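Phosphoribosylglycinamide synthetase (Anaerococcus prevotii, PDB 4DIM) probably acts as an ATP-dependent ligase of the ATP-grasp family, binding ATP and metal ions. Local coordinates at residues Lys110-Thr124 with Lys267-Arg279. Numbering follows the deposited sequence.
Sequences KYKMKEAFKKYNVNT and KDNEVYIIELTGR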
ATOM      1  N   LYS A 110      -9.165   3.484  12.564  1.00100.98           N
ATOM      2  CA  LYS A 110      -9.818   2.166  12.688  1.00102.26           C
ATOM      3  C   LYS A 110     -11.216   2.215  13.361  1.00107.57           C
ATOM      4  O   LYS A 110     -12.073   1.453  12.957  1.00106.41           O
ATOM      5  CB  LYS A 110      -8.929   1.174  13.481  1.00106.64           C
ATOM      6  CG  LYS A 110      -7.864   0.443  12.646  1.00124.25           C
ATOM      7  CD  LYS A 110      -7.786  -1.065  12.982  1.00132.46           C
ATOM      8  CE  LYS A 110      -7.008  -1.868  11.965  1.00147.11           C
ATOM      9  NZ  LYS A 110      -7.669  -1.901  10.632  1.00151.97           N
ATOM     10  N   TYR A 111     -11.437   3.071  14.374  1.00105.89           N
ATOM     11  CA  TYR A 111     -12.750   3.159  15.026  1.00107.29           C
ATOM     12  C   TYR A 111     -13.804   3.628  14.023  1.00106.65           C
ATOM     13  O   TYR A 111     -14.887   3.063  13.979  1.00105.98           O
ATOM     14  CB  TYR A 111     -12.789   4.138  16.231  1.00113.19           C
ATOM     15  CG  TYR A 111     -11.746   4.040  17.328  1.00118.82           C
ATOM     16  CD1 TYR A 111     -12.052   3.441  18.548  1.00121.42           C
ATOM     17  CD2 TYR A 111     -10.583   4.806  17.269  1.00121.79           C
ATOM     18  CE1 TYR A 111     -11.197   3.554  19.653  1.00123.35           C
ATOM     19  CE2 TYR A 111      -9.712   4.903  18.356  1.00123.30           C
ATOM     20  CZ  TYR A 111     -10.003   4.241  19.536  1.00128.59           C
ATOM     21  OH  TYR A 111      -9.139   4.300  20.602  1.00127.26           O
ATOM     22  N   LYS A 112     -13.486   4.698  13.269  1.00101.18           N
ATOM     23  CA  LYS A 112     -14.350   5.310  12.259  1.00101.67           C
ATOM     24  C   LYS A 112     -14.543   4.416  11.055  1.00100.20           C
ATOM     25  O   LYS A 112     -15.619   4.430  10.451  1.00102.50           O
ATOM     26  CB  LYS A 112     -13.774   6.646  11.759  1.00107.30           C
ATOM     27  CG  LYS A 112     -13.878   7.843  12.698  1.00120.74           C
ATOM     28  CD  LYS A 112     -13.299   9.123  12.019  1.00127.31           C
ATOM     29  CE  LYS A 112     -12.734  10.157  12.990  1.00136.83           C
ATOM     30  NZ  LYS A 112     -13.777  11.063  13.535  1.00143.73           N
HETATM   31  N   MSE A 113     -13.484   3.680  10.668  1.00 88.68           N
HETATM   32  CA  MSE A 113     -13.528   2.732   9.549  1.00 82.67           C
HETATM   33  C   MSE A 113     -14.431   1.573   9.888  1.00 84.18           C
HETATM   34  O   MSE A 113     -15.280   1.197   9.090  1.00 85.89           O
HETATM   35  CB  MSE A 113     -12.110   2.194   9.219  1.00 81.77           C
HETATM   36  CG  MSE A 113     -11.991   1.600   7.809  1.00 86.11           C
HETATM   37 SE   MSE A 113     -10.467   0.421   7.503  0.82 89.38          SE
HETATM   38  CE  MSE A 113     -10.806  -0.948   8.876  1.00 83.32           C
ATOM     39  N   LYS A 114     -14.264   1.010  11.073  1.00 79.25           N
ATOM     40  CA  LYS A 114     -15.039  -0.161  11.499  1.00 79.35           C
ATOM     41  C   LYS A 114     -16.501   0.206  11.793  1.00 88.61           C
ATOM     42  O   LYS A 114     -17.362  -0.681  11.798  1.00 91.77           O
ATOM     43  CB  LYS A 114     -14.376  -0.817  12.735  1.00 79.37           C
ATOM     44  CG  LYS A 114     -12.956  -1.324  12.473  1.00 95.67           C
ATOM     45  CD  LYS A 114     -12.850  -2.797  12.160  1.00107.79           C
ATOM     46  CE  LYS A 114     -11.416  -3.297  12.260  1.00124.16           C
ATOM     47  NZ  LYS A 114     -10.945  -4.022  11.039  1.00126.55           N
ATOM     48  N   GLU A 115     -16.773   1.493  12.060  1.00 86.18           N
ATOM     49  CA  GLU A 115     -18.110   2.019  12.316  1.00 88.34           C
ATOM     50  C   GLU A 115     -18.887   2.058  10.984  1.00 92.41           C
ATOM     51  O   GLU A 115     -20.073   1.738  10.931  1.00 94.54           O
ATOM     52  CB  GLU A 115     -18.014   3.422  12.958  1.00 91.71           C
ATOM     53  CG  GLU A 115     -19.324   3.930  13.543  1.00112.87           C
ATOM     54  CD  GLU A 115     -19.340   5.385  13.982  1.00149.35           C
ATOM     55  OE1 GLU A 115     -18.756   6.236  13.270  1.00156.67           O
ATOM     56  OE2 GLU A 115     -19.995   5.682  15.008  1.00143.00           O
ATOM     57  N   ALA A 116     -18.202   2.463   9.918  1.00 86.48           N
ATOM     58  CA  ALA A 116     -18.760   2.500   8.577  1.00 87.28           C
ATOM     59  C   ALA A 116     -19.001   1.097   8.073  1.00 89.34           C
ATOM     60  O   ALA A 116     -20.031   0.826   7.476  1.00 92.86           O
ATOM     61  CB  ALA A 116     -17.813   3.235   7.643  1.00 88.16           C
ATOM     62  N   PHE A 117     -18.063   0.207   8.304  1.00 81.14           N
ATOM     63  CA  PHE A 117     -18.206  -1.183   7.901  1.00 78.66           C
ATOM     64  C   PHE A 117     -19.358  -1.863   8.620  1.00 85.45           C
ATOM     65  O   PHE A 117     -20.007  -2.672   7.977  1.00 87.12           O
ATOM     66  CB  PHE A 117     -16.890  -1.937   8.133  1.00 77.16           C
ATOM     67  CG  PHE A 117     -15.716  -1.537   7.253  1.00 77.37           C
ATOM     68  CD1 PHE A 117     -15.881  -0.650   6.188  1.00 82.18           C
ATOM     69  CD2 PHE A 117     -14.485  -2.171   7.379  1.00 75.60           C
ATOM     70  CE1 PHE A 117     -14.806  -0.353   5.331  1.00 82.13           C
ATOM     71  CE2 PHE A 117     -13.447  -1.900   6.501  1.00 77.56           C
ATOM     72  CZ  PHE A 117     -13.605  -0.978   5.498  1.00 76.44           C
ATOM     73  N   LYS A 118     -19.695  -1.529   9.896  1.00 83.61           N
ATOM     74  CA  LYS A 118     -20.881  -2.185  10.483  1.00 84.40           C
ATOM     75  C   LYS A 118     -22.149  -1.642   9.818  1.00 89.16           C
ATOM     76  O   LYS A 118     -23.022  -2.432   9.448  1.00 93.24           O
ATOM     77  CB  LYS A 118     -20.972  -2.058  12.039  1.00 86.27           C
ATOM     78  CG  LYS A 118     -21.039  -0.640  12.620  1.00108.33           C
ATOM     79  CD  LYS A 118     -21.694  -0.579  14.019  1.00130.71           C
ATOM     80  CE  LYS A 118     -21.209  -1.583  15.058  1.00141.87           C
ATOM     81  NZ  LYS A 118     -21.785  -1.307  16.415  1.00147.13           N
ATOM     82  N   LYS A 119     -22.189  -0.314   9.587  1.00 82.82           N
ATOM     83  CA  LYS A 119     -23.314   0.433   9.013  1.00 85.20           C
ATOM     84  C   LYS A 119     -23.643  -0.037   7.592  1.00 89.76           C
ATOM     85  O   LYS A 119     -24.810  -0.250   7.257  1.00 91.31           O
ATOM     86  CB  LYS A 119     -22.968   1.934   8.997  1.00 87.34           C
ATOM     87  CG  LYS A 119     -24.073   2.828   8.497  1.00 93.54           C
ATOM     88  CD  LYS A 119     -23.578   4.234   8.200  1.00 92.80           C
ATOM     89  CE  LYS A 119     -24.648   5.023   7.481  1.00 98.01           C
ATOM     90  NZ  LYS A 119     -24.207   6.410   7.197  1.00119.74           N
ATOM     91  N   TYR A 120     -22.599  -0.169   6.770  1.00 84.66           N
ATOM     92  CA  TYR A 120     -22.678  -0.605   5.370  1.00 84.60           C
ATOM     93  C   TYR A 120     -22.457  -2.122   5.220  1.00 89.32           C
ATOM     94  O   TYR A 120     -22.522  -2.630   4.090  1.00 89.64           O
ATOM     95  CB  TYR A 120     -21.685   0.191   4.500  1.00 83.59           C
ATOM     96  CG  TYR A 120     -22.151   1.614   4.287  1.00 86.43           C
ATOM     97  CD1 TYR A 120     -23.175   1.903   3.396  1.00 91.35           C
ATOM     98  CD2 TYR A 120     -21.684   2.648   5.087  1.00 87.06           C
ATOM     99  CE1 TYR A 120     -23.691   3.190   3.274  1.00 94.61           C
ATOM    100  CE2 TYR A 120     -22.107   3.957   4.889  1.00 91.08           C
ATOM    101  CZ  TYR A 120     -23.146   4.219   4.011  1.00 99.73           C
ATOM    102  OH  TYR A 120     -23.683   5.476   3.862  1.00103.69           O
ATOM    103  N   ASN A 121     -22.293  -2.853   6.349  1.00 85.24           N
ATOM    104  CA  ASN A 121     -22.200  -4.306   6.372  1.00 84.54           C
ATOM    105  C   ASN A 121     -21.050  -4.819   5.501  1.00 88.15           C
ATOM    106  O   ASN A 121     -21.247  -5.594   4.560  1.00 88.61           O
ATOM    107  CB  ASN A 121     -23.553  -4.935   5.926  1.00 85.43           C
ATOM    108  CG  ASN A 121     -23.629  -6.432   6.147  1.00 95.94           C
ATOM    109  OD1 ASN A 121     -22.964  -7.006   7.013  1.00 97.45           O
ATOM    110  ND2 ASN A 121     -24.406  -7.106   5.361  1.00 94.97           N
ATOM    111  N   VAL A 122     -19.859  -4.372   5.817  1.00 84.43           N
ATOM    112  CA  VAL A 122     -18.632  -4.800   5.145  1.00 83.77           C
ATOM    113  C   VAL A 122     -17.945  -5.790   6.056  1.00 82.79           C
ATOM    114  O   VAL A 122     -17.833  -5.527   7.242  1.00 80.37           O
ATOM    115  CB  VAL A 122     -17.735  -3.576   4.810  1.00 88.63           C
ATOM    116  CG1 VAL A 122     -16.317  -4.000   4.400  1.00 87.24           C
ATOM    117  CG2 VAL A 122     -18.385  -2.731   3.710  1.00 90.84           C
ATOM    118  N   ASN A 123     -17.495  -6.917   5.512  1.00 80.86           N
ATOM    119  CA  ASN A 123     -16.782  -7.945   6.266  1.00 81.42           C
ATOM    120  C   ASN A 123     -15.497  -7.410   6.762  1.00 86.96           C
ATOM    121  O   ASN A 123     -14.652  -6.956   5.975  1.00 85.39           O
ATOM    122  CB  ASN A 123     -16.475  -9.179   5.426  1.00 88.25           C
ATOM    123  CG  ASN A 123     -17.647  -9.985   5.001  1.00 93.52           C
ATOM    124  OD1 ASN A 123     -18.772  -9.779   5.449  1.00 96.87           O
ATOM    125  ND2 ASN A 123     -17.395 -10.907   4.101  1.00 95.75           N
ATOM    126  N   THR A 124     -15.363  -7.431   8.072  1.00 87.08           N
ATOM    127  CA  THR A 124     -14.175  -6.972   8.762  1.00 87.40           C
ATOM    128  C   THR A 124     -14.183  -7.567  10.186  1.00 93.44           C
ATOM    129  O   THR A 124     -15.260  -7.951  10.671  1.00 92.99           O
ATOM    130  CB  THR A 124     -14.206  -5.427   8.783  1.00100.13           C
ATOM    131  OG1 THR A 124     -12.891  -4.935   9.073  1.00100.52           O
ATOM    132  CG2 THR A 124     -15.269  -4.876   9.803  1.00 99.29           C
ATOM    133  N   LYS A 267     -10.677 -16.238   5.613  1.00 85.74           N
ATOM    134  CA  LYS A 267     -11.027 -17.201   6.667  1.00 88.91           C
ATOM    135  C   LYS A 267     -12.301 -17.951   6.310  1.00 93.22           C
ATOM    136  O   LYS A 267     -13.363 -17.333   6.179  1.00 90.90           O
ATOM    137  CB  LYS A 267     -11.202 -16.515   8.050  1.00 93.23           C
ATOM    138  CG  LYS A 267     -11.590 -17.468   9.203  1.00 95.94           C
ATOM    139  CD  LYS A 267     -11.587 -16.733  10.521  1.00103.16           C
ATOM    140  CE  LYS A 267     -12.026 -17.531  11.739  1.00106.76           C
ATOM    141  NZ  LYS A 267     -11.879 -16.737  12.998  1.00118.88           N
ATOM    142  N   ASP A 268     -12.209 -19.289   6.220  1.00 93.72           N
ATOM    143  CA  ASP A 268     -13.377 -20.153   5.989  1.00 96.99           C
ATOM    144  C   ASP A 268     -14.228 -19.685   4.786  1.00101.36           C
ATOM    145  O   ASP A 268     -15.451 -19.525   4.899  1.00104.34           O
ATOM    146  CB  ASP A 268     -14.247 -20.228   7.264  1.00100.19           C
ATOM    147  CG  ASP A 268     -13.482 -20.676   8.513  1.00112.67           C
ATOM    148  OD1 ASP A 268     -12.483 -21.436   8.365  1.00112.58           O
ATOM    149  OD2 ASP A 268     -13.896 -20.287   9.650  1.00118.05           O
ATOM    150  N   ASN A 269     -13.568 -19.499   3.639  1.00 93.31           N
ATOM    151  CA  ASN A 269     -14.198 -19.039   2.408  1.00 93.01           C
ATOM    152  C   ASN A 269     -14.969 -17.701   2.584  1.00 96.41           C
ATOM    153  O   ASN A 269     -15.982 -17.450   1.940  1.00 96.57           O
ATOM    154  CB  ASN A 269     -15.089 -20.148   1.792  1.00 94.53           C
ATOM    155  CG  ASN A 269     -14.227 -21.237   1.215  1.00115.99           C
ATOM    156  OD1 ASN A 269     -13.301 -20.965   0.430  1.00 97.59           O
ATOM    157  ND2 ASN A 269     -14.428 -22.477   1.657  1.00118.83           N
ATOM    158  N   GLU A 270     -14.415 -16.814   3.377  1.00 92.89           N
ATOM    159  CA  GLU A 270     -14.956 -15.479   3.556  1.00 91.59           C
ATOM    160  C   GLU A 270     -13.802 -14.589   3.700  1.00 91.68           C
ATOM    161  O   GLU A 270     -12.784 -15.005   4.264  1.00 90.48           O
ATOM    162  CB  GLU A 270     -15.924 -15.378   4.741  1.00 95.41           C
ATOM    163  CG  GLU A 270     -17.329 -15.894   4.422  1.00110.40           C
ATOM    164  CD  GLU A 270     -18.019 -15.301   3.204  1.00125.07           C
ATOM    165  OE1 GLU A 270     -17.718 -14.135   2.847  1.00132.13           O
ATOM    166  OE2 GLU A 270     -18.836 -16.024   2.587  1.00106.54           O
ATOM    167  N   VAL A 271     -13.912 -13.388   3.118  1.00 86.47           N
ATOM    168  CA  VAL A 271     -12.802 -12.444   3.097  1.00 83.04           C
ATOM    169  C   VAL A 271     -13.175 -11.250   3.908  1.00 83.64           C
ATOM    170  O   VAL A 271     -14.334 -10.882   3.981  1.00 81.69           O
ATOM    171  CB  VAL A 271     -12.367 -12.077   1.659  1.00 85.79           C
ATOM    172  CG1 VAL A 271     -12.025 -13.334   0.878  1.00 84.91           C
ATOM    173  CG2 VAL A 271     -13.440 -11.265   0.923  1.00 86.66           C
ATOM    174  N   TYR A 272     -12.180 -10.659   4.540  1.00 82.19           N
ATOM    175  CA  TYR A 272     -12.331  -9.509   5.431  1.00 80.90           C
ATOM    176  C   TYR A 272     -11.302  -8.457   5.104  1.00 82.26           C
ATOM    177  O   TYR A 272     -10.154  -8.807   4.807  1.00 78.87           O
ATOM    178  CB  TYR A 272     -12.157  -9.953   6.896  1.00 81.18           C
ATOM    179  CG  TYR A 272     -13.107 -11.051   7.305  1.00 84.13           C
ATOM    180  CD1 TYR A 272     -14.283 -10.762   7.991  1.00 87.47           C
ATOM    181  CD2 TYR A 272     -12.805 -12.385   7.068  1.00 84.60           C
ATOM    182  CE1 TYR A 272     -15.172 -11.767   8.350  1.00 90.24           C
ATOM    183  CE2 TYR A 272     -13.680 -13.401   7.434  1.00 87.57           C
ATOM    184  CZ  TYR A 272     -14.883 -13.087   8.047  1.00101.42           C
ATOM    185  OH  TYR A 272     -15.782 -14.080   8.412  1.00113.16           O
ATOM    186  N   ILE A 273     -11.693  -7.168   5.233  1.00 80.01           N
ATOM    187  CA  ILE A 273     -10.806  -6.038   4.994  1.00 78.37           C
ATOM    188  C   ILE A 273     -10.167  -5.666   6.274  1.00 83.51           C
ATOM    189  O   ILE A 273     -10.867  -5.262   7.201  1.00 84.57           O
ATOM    190  CB  ILE A 273     -11.591  -4.839   4.413  1.00 82.64           C
ATOM    191  CG1 ILE A 273     -12.204  -5.217   3.054  1.00 82.08           C
ATOM    192  CG2 ILE A 273     -10.684  -3.570   4.322  1.00 85.33           C
ATOM    193  CD1 ILE A 273     -12.902  -4.267   2.458  1.00 86.01           C
ATOM    194  N   ILE A 274      -8.830  -5.698   6.317  1.00 80.95           N
ATOM    195  CA  ILE A 274      -8.076  -5.248   7.496  1.00 80.60           C
ATOM    196  C   ILE A 274      -7.811  -3.726   7.404  1.00 83.54           C
ATOM    197  O   ILE A 274      -8.149  -3.017   8.325  1.00 85.39           O
ATOM    198  CB  ILE A 274      -6.743  -6.011   7.646  1.00 81.88           C
ATOM    199  CG1 ILE A 274      -6.963  -7.512   7.721  1.00 82.41           C
ATOM    200  CG2 ILE A 274      -6.003  -5.513   8.884  1.00 83.01           C
ATOM    201  CD1 ILE A 274      -5.740  -8.278   7.132  1.00 90.58           C
ATOM    202  N   GLU A 275      -7.161  -3.273   6.325  1.00 78.41           N
ATOM    203  CA  GLU A 275      -6.788  -1.882   6.060  1.00 78.64           C
ATOM    204  C   GLU A 275      -7.179  -1.496   4.623  1.00 81.41           C
ATOM    205  O   GLU A 275      -7.157  -2.333   3.730  1.00 80.09           O
ATOM    206  CB  GLU A 275      -5.261  -1.620   6.244  1.00 80.23           C
ATOM    207  CG  GLU A 275      -4.561  -2.176   7.470  1.00 94.66           C
ATOM    208  CD  GLU A 275      -4.937  -1.576   8.821  1.00137.86           C
ATOM    209  OE1 GLU A 275      -5.740  -0.612   8.855  1.00137.76           O
ATOM    210  OE2 GLU A 275      -4.414  -2.068   9.851  1.00134.35           O
ATOM    211  N   LEU A 276      -7.487  -0.221   4.409  1.00 79.35           N
ATOM    212  CA  LEU A 276      -7.864   0.336   3.112  1.00 79.13           C
ATOM    213  C   LEU A 276      -7.402   1.796   3.028  1.00 83.31           C
ATOM    214  O   LEU A 276      -7.816   2.610   3.847  1.00 83.80           O
ATOM    215  CB  LEU A 276      -9.381   0.241   2.914  1.00 80.86           C
ATOM    216  CG  LEU A 276      -9.834   0.433   1.448  1.00 88.35           C
ATOM    217  CD1 LEU A 276     -10.890  -0.614   1.007  1.00 89.82           C
ATOM    218  CD2 LEU A 276     -10.357   1.814   1.191  1.00 93.10           C
ATOM    219  N   THR A 277      -6.581   2.145   2.033  1.00 78.89           N
ATOM    220  CA  THR A 277      -6.101   3.529   1.878  1.00 78.19           C
ATOM    221  C   THR A 277      -6.365   4.010   0.423  1.00 80.09           C
ATOM    222  O   THR A 277      -6.275   3.225  -0.495  1.00 80.92           O
ATOM    223  CB  THR A 277      -4.643   3.640   2.346  1.00 81.64           C
ATOM    224  OG1 THR A 277      -4.081   4.885   1.976  1.00 87.63           O
ATOM    225  CG2 THR A 277      -3.771   2.580   1.824  1.00 81.77           C
ATOM    226  N   GLY A 278      -6.682   5.290   0.233  1.00 76.54           N
ATOM    227  CA  GLY A 278      -6.931   5.865  -1.086  1.00 76.38           C
ATOM    228  C   GLY A 278      -5.690   6.267  -1.860  1.00 81.68           C
ATOM    229  O   GLY A 278      -5.625   7.367  -2.400  1.00 84.54           O
ATOM    230  N   ARG A 279      -4.696   5.377  -1.937  1.00 76.92           N
ATOM    231  CA  ARG A 279      -3.522   5.538  -2.781  1.00 75.61           C
ATOM    232  C   ARG A 279      -2.989   4.119  -3.213  1.00 77.52           C
ATOM    233  O   ARG A 279      -3.366   3.076  -2.663  1.00 74.09           O
ATOM    234  CB  ARG A 279      -2.441   6.418  -2.144  1.00 76.42           C
ATOM    235  CG  ARG A 279      -2.018   6.069  -0.730  1.00 85.04           C
ATOM    236  CD  ARG A 279      -0.987   4.987  -0.711  1.00 78.59           C
ATOM    237  NE  ARG A 279      -0.818   4.417   0.627  1.00 87.07           N
ATOM    238  CZ  ARG A 279      -0.171   3.283   0.891  1.00 89.57           C
ATOM    239  NH1 ARG A 279      -0.069   2.844   2.131  1.00 85.38           N
ATOM    240  NH2 ARG A 279       0.367   2.577  -0.084  1.00 75.46           N
TER
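Asn123 and Thr124 pair with Val271 and Ile273, binding the loop after helix 110-120 to strand 270-277, the outermost strand on its side of the long antiparallel sheet in this ATP-grasp protein. The backbone N of Ile273 donates to Asn123 O over 3.1 Å, nearly straight at 170°, so the loop, rather than another strand, supplies the acceptor for this amide of the edge strand. One step along, the Asn123 side chain imitates a peptide: ND2 gives a hydrogen to Val271 O at 3.1 Å, with the acceptor close to the amide plane, while the backbone N of Asn123 is taken by Glu245 of helix 236-253. Threonine suits the next position because its hydroxyl can give and receive at once. With OG1 anti to the backbone N (chi1 -162°), Thr124 OG1 donates to Ile273 O at 2.8 Å. The same Thr124 OG1 accepts from Lys114 NZ at 2.9 Å, which ties helix, loop and strand together. Ile273, directed toward the helix, suits its place by using both branches: CG2 lies against Phe117 CE2 and CD1 against Val122 CG1. Val122 CG1 also sits over the centre of the Phe117 ring, and Ala249 borders Ile273 from helix 236-253. Farther along the strand, Ile274 and Glu275 form a classic beta bulge opposite Asp263. There the long, kinked Lys110 chain brings its ammonium group to a salt bridge with Glu275. Replacing that glutamate with an alanine would probably leave the Lys110 ammonium without its carboxylate mate, with the carbonyl of Ile274 still close by. In the bridge itself, Lys110 NZ meets Glu275 OE1 at 2.9 Å from above the carboxylate plane, 57° out of it.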